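Local coordinates for endo-beta-1,4-glucanase (cellulase B) (Bacillus halodurans, PDB 4V2X), which hydrolyses xyloglucan and beta-1,3-1,4-glucans as a tri-modular family 5 glycoside hydrolase, its catalytic barrel followed by Ig-like and CBM46 modules, at residues N292-I297 with F341-H346; Y369-Y372 with L376-M379. All blocks are in the same frame, centred on the assembly; numbering follows the deposited sequence.

Contact 1 (N292-I297 with F341-H346); sequences NSKQEI and FEFLIH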
loop_
_atom_site.group_PDB
_atom_site.type_symbol
_atom_site.label_atom_id
_atom_site.label_comp_id
_atom_site.label_asym_id
_atom_site.label_seq_id
_atom_site.Cartn_x
_atom_site.Cartn_y
_atom_site.Cartn_z
ATOM N N ASN A 292 29.523 -7.397 -13.749
ATOM C CA ASN A 292 28.211 -6.775 -13.687
ATOM C C ASN A 292 27.073 -7.792 -13.809
ATOM O O ASN A 292 26.104 -7.721 -13.051
ATOM C CB ASN A 292 28.078 -5.668 -14.724
ATOM C CG ASN A 292 28.813 -4.415 -14.311
ATOM O OD1 ASN A 292 28.292 -3.614 -13.541
ATOM N ND2 ASN A 292 30.040 -4.257 -14.783
ATOM N N SER A 293 27.197 -8.743 -14.731
ATOM C CA SER A 293 26.167 -9.778 -14.886
ATOM C C SER A 293 26.151 -10.722 -13.682
ATOM O O SER A 293 25.092 -11.132 -13.229
ATOM C CB SER A 293 26.374 -10.569 -16.174
ATOM O OG SER A 293 26.101 -9.762 -17.310
ATOM N N LYS A 294 27.329 -11.039 -13.154
ATOM C CA LYS A 294 27.433 -11.920 -11.994
ATOM C C LYS A 294 26.837 -11.255 -10.760
ATOM O O LYS A 294 26.051 -11.865 -10.032
ATOM C CB LYS A 294 28.891 -12.296 -11.728
ATOM C CG LYS A 294 29.458 -13.274 -12.741
ATOM C CD LYS A 294 30.957 -13.454 -12.587
ATOM C CE LYS A 294 31.502 -14.379 -13.659
ATOM N NZ LYS A 294 32.990 -14.361 -13.676
ATOM N N GLN A 295 27.201 -9.996 -10.533
ATOM C CA GLN A 295 26.721 -9.283 -9.352
ATOM C C GLN A 295 25.230 -9.013 -9.398
ATOM O O GLN A 295 24.573 -9.021 -8.350
ATOM C CB GLN A 295 27.492 -7.974 -9.140
ATOM C CG GLN A 295 28.889 -8.200 -8.589
ATOM C CD GLN A 295 28.884 -9.031 -7.312
ATOM O OE1 GLN A 295 28.080 -8.795 -6.407
ATOM N NE2 GLN A 295 29.772 -10.021 -7.242
ATOM N N GLU A 296 24.679 -8.772 -10.586
ATOM C CA GLU A 296 23.236 -8.564 -10.665
ATOM C C GLU A 296 22.481 -9.809 -10.200
ATOM O O GLU A 296 21.486 -9.703 -9.480
ATOM C CB GLU A 296 22.766 -8.166 -12.062
ATOM C CG GLU A 296 21.304 -7.743 -12.041
ATOM C CD GLU A 296 20.773 -7.297 -13.380
ATOM O OE1 GLU A 296 20.246 -8.157 -14.117
ATOM O OE2 GLU A 296 20.845 -6.084 -13.678
ATOM N N ILE A 297 22.944 -10.977 -10.634
ATOM C CA ILE A 297 22.338 -12.248 -10.237
ATOM C C ILE A 297 22.415 -12.449 -8.726
ATOM O O ILE A 297 21.413 -12.764 -8.080
ATOM C CB ILE A 297 23.008 -13.433 -10.977
ATOM C CG1 ILE A 297 22.542 -13.448 -12.435
ATOM C CG2 ILE A 297 22.681 -14.768 -10.316
ATOM C CD1 ILE A 297 23.422 -14.283 -13.348
ATOM N N PHE A 341 24.349 -19.326 -17.983
ATOM C CA PHE A 341 23.405 -20.326 -17.506
ATOM C C PHE A 341 23.956 -21.152 -16.345
ATOM O O PHE A 341 23.245 -21.410 -15.382
ATOM C CB PHE A 341 22.909 -21.220 -18.650
ATOM C CG PHE A 341 21.852 -20.567 -19.501
ATOM C CD1 PHE A 341 22.197 -19.729 -20.549
ATOM C CD2 PHE A 341 20.507 -20.791 -19.247
ATOM C CE1 PHE A 341 21.225 -19.124 -21.327
ATOM C CE2 PHE A 341 19.526 -20.192 -20.022
ATOM C CZ PHE A 341 19.885 -19.344 -21.058
ATOM N N GLU A 342 25.221 -21.541 -16.424
ATOM C CA GLU A 342 25.862 -22.286 -15.336
ATOM C C GLU A 342 25.800 -21.489 -14.029
ATOM O O GLU A 342 25.408 -22.014 -12.979
ATOM C CB GLU A 342 27.309 -22.610 -15.706
ATOM C CG GLU A 342 27.978 -23.669 -14.831
ATOM C CD GLU A 342 28.455 -23.152 -13.486
ATOM O OE1 GLU A 342 28.883 -21.971 -13.382
ATOM O OE2 GLU A 342 28.432 -23.953 -12.520
ATOM N N PHE A 343 26.169 -20.218 -14.108
ATOM C CA PHE A 343 26.259 -19.355 -12.926
ATOM C C PHE A 343 24.874 -19.066 -12.368
ATOM O O PHE A 343 24.643 -19.185 -11.162
ATOM C CB PHE A 343 26.983 -18.062 -13.311
ATOM C CG PHE A 343 27.240 -17.122 -12.167
ATOM C CD1 PHE A 343 26.288 -16.184 -11.792
ATOM C CD2 PHE A 343 28.465 -17.126 -11.517
ATOM C CE1 PHE A 343 26.536 -15.293 -10.758
ATOM C CE2 PHE A 343 28.719 -16.234 -10.491
ATOM C CZ PHE A 343 27.752 -15.325 -10.108
ATOM N N LEU A 344 23.941 -18.711 -13.248
ATOM C CA LEU A 344 22.579 -18.424 -12.824
ATOM C C LEU A 344 21.972 -19.623 -12.099
ATOM O O LEU A 344 21.463 -19.497 -10.974
ATOM C CB LEU A 344 21.709 -18.056 -14.022
ATOM C CG LEU A 344 20.232 -17.823 -13.702
ATOM C CD1 LEU A 344 20.041 -16.705 -12.678
ATOM C CD2 LEU A 344 19.449 -17.540 -14.969
ATOM N N ILE A 345 22.028 -20.791 -12.736
ATOM C CA ILE A 345 21.352 -21.959 -12.179
ATOM C C ILE A 345 22.000 -22.388 -10.866
ATOM O O ILE A 345 21.299 -22.792 -9.939
ATOM C CB ILE A 345 21.242 -23.115 -13.201
ATOM C CG1 ILE A 345 20.305 -22.691 -14.336
ATOM C CG2 ILE A 345 20.717 -24.382 -12.531
ATOM C CD1 ILE A 345 20.352 -23.586 -15.561
ATOM N N HIS A 346 23.321 -22.258 -10.759
ATOM C CA HIS A 346 23.982 -22.536 -9.490
ATOM C C HIS A 346 23.402 -21.647 -8.400
ATOM O O HIS A 346 23.063 -22.118 -7.309
ATOM C CB HIS A 346 25.489 -22.307 -9.584
ATOM C CG HIS A 346 26.163 -22.207 -8.251
ATOM N ND1 HIS A 346 26.204 -23.259 -7.361
ATOM C CD2 HIS A 346 26.807 -21.179 -7.650
ATOM C CE1 HIS A 346 26.844 -22.883 -6.269
ATOM N NE2 HIS A 346 27.222 -21.628 -6.420
#

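Contact 2 (Y369-Y372 with L376-M379); sequences YEWY and LFDM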
loop_
_atom_site.group_PDB
_atom_site.type_symbol
_atom_site.label_atom_id
_atom_site.label_comp_id
_atom_site.label_asym_id
_atom_site.label_seq_id
_atom_site.Cartn_x
_atom_site.Cartn_y
_atom_site.Cartn_z
ATOM N N TYR A 369 11.784 -32.775 -32.010
ATOM C CA TYR A 369 11.906 -33.107 -30.587
ATOM C C TYR A 369 13.363 -33.346 -30.176
ATOM O O TYR A 369 13.729 -34.396 -29.646
ATOM C CB TYR A 369 11.011 -34.304 -30.225
ATOM C CG TYR A 369 9.573 -34.144 -30.693
ATOM C CD1 TYR A 369 8.764 -33.135 -30.184
ATOM C CD2 TYR A 369 9.023 -35.008 -31.636
ATOM C CE1 TYR A 369 7.457 -32.980 -30.613
ATOM C CE2 TYR A 369 7.712 -34.862 -32.068
ATOM C CZ TYR A 369 6.931 -33.848 -31.552
ATOM O OH TYR A 369 5.623 -33.684 -31.968
ATOM N N GLU A 370 14.202 -32.362 -30.462
ATOM C CA GLU A 370 15.574 -32.370 -30.000
ATOM C C GLU A 370 15.996 -30.936 -29.759
ATOM O O GLU A 370 15.344 -30.018 -30.241
ATOM C CB GLU A 370 16.499 -33.013 -31.032
ATOM C CG GLU A 370 16.529 -32.299 -32.376
ATOM C CD GLU A 370 17.727 -32.685 -33.231
ATOM O OE1 GLU A 370 18.409 -33.674 -32.904
ATOM O OE2 GLU A 370 17.990 -31.984 -34.231
ATOM N N TRP A 371 17.091 -30.747 -29.031
ATOM C CA TRP A 371 17.590 -29.398 -28.751
ATOM C C TRP A 371 18.338 -28.838 -29.954
ATOM O O TRP A 371 19.202 -29.522 -30.528
ATOM C CB TRP A 371 18.457 -29.388 -27.485
ATOM C CG TRP A 371 17.680 -29.848 -26.290
ATOM C CD1 TRP A 371 17.669 -31.103 -25.756
ATOM C CD2 TRP A 371 16.744 -29.077 -25.520
ATOM N NE1 TRP A 371 16.798 -31.158 -24.695
ATOM C CE2 TRP A 371 16.216 -29.932 -24.530
ATOM C CE3 TRP A 371 16.311 -27.746 -25.562
ATOM C CZ2 TRP A 371 15.287 -29.502 -23.591
ATOM C CZ3 TRP A 371 15.386 -27.321 -24.626
ATOM C CH2 TRP A 371 14.885 -28.197 -23.653
ATOM N N TYR A 372 18.004 -27.603 -30.348
ATOM C CA TYR A 372 18.760 -26.923 -31.399
ATOM C C TYR A 372 20.214 -26.792 -30.973
ATOM O O TYR A 372 21.117 -26.951 -31.796
ATOM C CB TYR A 372 18.210 -25.532 -31.714
ATOM C CG TYR A 372 16.915 -25.518 -32.488
ATOM C CD1 TYR A 372 16.893 -25.758 -33.862
ATOM C CD2 TYR A 372 15.713 -25.243 -31.853
ATOM C CE1 TYR A 372 15.700 -25.734 -34.573
ATOM C CE2 TYR A 372 14.525 -25.215 -32.552
ATOM C CZ TYR A 372 14.518 -25.462 -33.906
ATOM O OH TYR A 372 13.312 -25.444 -34.572
ATOM N N LEU A 376 24.041 -26.110 -24.976
ATOM C CA LEU A 376 23.296 -25.331 -23.996
ATOM C C LEU A 376 22.470 -26.244 -23.108
ATOM O O LEU A 376 22.466 -26.080 -21.882
ATOM C CB LEU A 376 22.395 -24.300 -24.675
ATOM C CG LEU A 376 21.530 -23.461 -23.731
ATOM C CD1 LEU A 376 22.396 -22.645 -22.775
ATOM C CD2 LEU A 376 20.607 -22.570 -24.551
ATOM N N PHE A 377 21.753 -27.194 -23.706
ATOM C CA PHE A 377 20.964 -28.102 -22.897
ATOM C C PHE A 377 21.832 -28.907 -21.937
ATOM O O PHE A 377 21.487 -29.045 -20.765
ATOM C CB PHE A 377 20.106 -29.062 -23.709
ATOM C CG PHE A 377 19.316 -29.981 -22.839
ATOM C CD1 PHE A 377 18.256 -29.483 -22.086
ATOM C CD2 PHE A 377 19.679 -31.310 -22.682
ATOM C CE1 PHE A 377 17.553 -30.303 -21.229
ATOM C CE2 PHE A 377 18.974 -32.138 -21.828
ATOM C CZ PHE A 377 17.908 -31.635 -21.104
ATOM N N ASP A 378 22.949 -29.442 -22.433
ATOM C CA ASP A 378 23.853 -30.227 -21.599
ATOM C C ASP A 378 24.329 -29.415 -20.395
ATOM O O ASP A 378 24.449 -29.949 -19.299
ATOM C CB ASP A 378 25.061 -30.728 -22.401
ATOM C CG ASP A 378 24.711 -31.875 -23.351
ATOM O OD1 ASP A 378 23.577 -32.393 -23.315
ATOM O OD2 ASP A 378 25.597 -32.258 -24.132
ATOM N N MET A 379 24.574 -28.127 -20.602
ATOM C CA MET A 379 25.014 -27.257 -19.518
ATOM C C MET A 379 23.878 -27.060 -18.521
ATOM O O MET A 379 24.097 -27.129 -17.315
ATOM C CB MET A 379 25.503 -25.915 -20.051
ATOM C CG MET A 379 25.995 -24.965 -18.964
ATOM S SD MET A 379 27.320 -25.648 -17.942
ATOM C CE MET A 379 28.759 -25.060 -18.834
#

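Contact 1 (N292-I297 with F341-H346)
K294 and I297 of one helix meet F343 and L344 of the next, a helix-to-helix contact on the outer layer of the (beta/alpha)8 barrel of the family 5 catalytic module. The segments belong to helices 291-309 and 334-350, which flank barrel strand 315-320 in sequence. They run nearly parallel, their N-to-C directions 17° apart, with axes approaching to 10.4 Å. That spacing is too wide for backbones to touch and is bridged by side chains; no hydrogen bond crosses it.

Along 341-346, F341 turns its CB away from helix 291-309, and its side chain packs on L357 of the barrel strand and on L376. E342 takes no part here; its carboxylate forms a salt bridge with R387 and accepts the backbone N of S388. F343 carries most of this contact. Its CG lies anti to the backbone N (chi1 -176°), which sends the ring across the groove to K294. There CG of K294 stands over one face, 3.9 Å from the ring centroid, in a CH-pi contact displaced toward the rim. Beyond CG the lysine chain is extended and leads its amine away from helix 334-350. The carbonyl O of K294 also comes within 3.5 Å of F343 CE1. I297 approaches the same ring at its edge, with CD1 3.8 Å from F343 CD1. Elsewhere round the phenyl, F289 meets it edge-to-face and H347 with its ring inclined at about 50°, so aromatic neighbours supplement the aliphatic ones.

L344 then takes up the other branch of the isoleucine, on the buried side of the interface where F301 also packs against the leucine. The two side chains cross at about a right angle, I297 CG2 lying 4.0 Å from L344 CD1.

Contact 2 (Y369-Y372 with L376-M379)
W371 and F377 approach across a tight turn of chain, their CA atoms 6.9 Å apart. The segment 369-372 ends a beta hairpin: residues 370-371 form a weakly bonded strand antiparallel to 364-365, and Y369 and E370 both face N365, a G1 beta bulge. Segment 376-379 lies in the early part of helix 374-385, so an extended strand gives way almost at once to a helix. Both touching residues direct their CB toward the opposite segment.

Between them the side chains make an offset stack. The planes of the five-membered ring of W371 and the phenyl of F377 are 9° from parallel, with centroids 3.8 Å apart. The fit is close: W371 CE2 lies 3.2 Å from F377 CD1, and NE1 sits over the centre of the phenyl, 3.3 Å from F377 CG. Slippage of the rings also brings F377 CB over the indole, 3.7 Å from the pyrrole centroid, a CH-pi contact added to the stack. F377 keeps CG anti to its backbone N (chi1 180°), which carries the phenyl off the helix and across the indole face. The buried NE1 of W371 is satisfied by E101 OE1, a bond that helps fix the rotation of the indole above the phenyl. A leucine in place of W371 would probably leave the F377 face without its flat partner and E101 OE1 without its indole donor.

F364, on the partner strand, meets the indole edge-to-face, and Y103 and H363 also touch it. The pair thus fastens the hairpin after barrel strand 354-357 to the start of helix 374-385, near the end of helix 92-100; L376 and M379, on helix 374-385, pack against helix 334-350.

How the contacts relate
From the N terminus, helix 291-309 comes first; 43 residues, barrel strand 315-320 among them, separate segment 292-297 from segment 341-346 of helix 334-350, and contact 1 closes that long loop. The chain then passes through strand 354-357, the eighth of the barrel, before contact 2 closes the three residues between segments 369-372 and 376-379, where the hairpin strand gives way to helix 374-385. The two loops follow in series, neither nesting nor crossing. Their centres are about 20 Å apart, yet helix 334-350 links them: F341 CD1 lies 3.7 Å from L376 CD1, and E342 CG likewise 3.7 Å from M379 SD. Three successive outer helices of the barrel are thereby packed side by side.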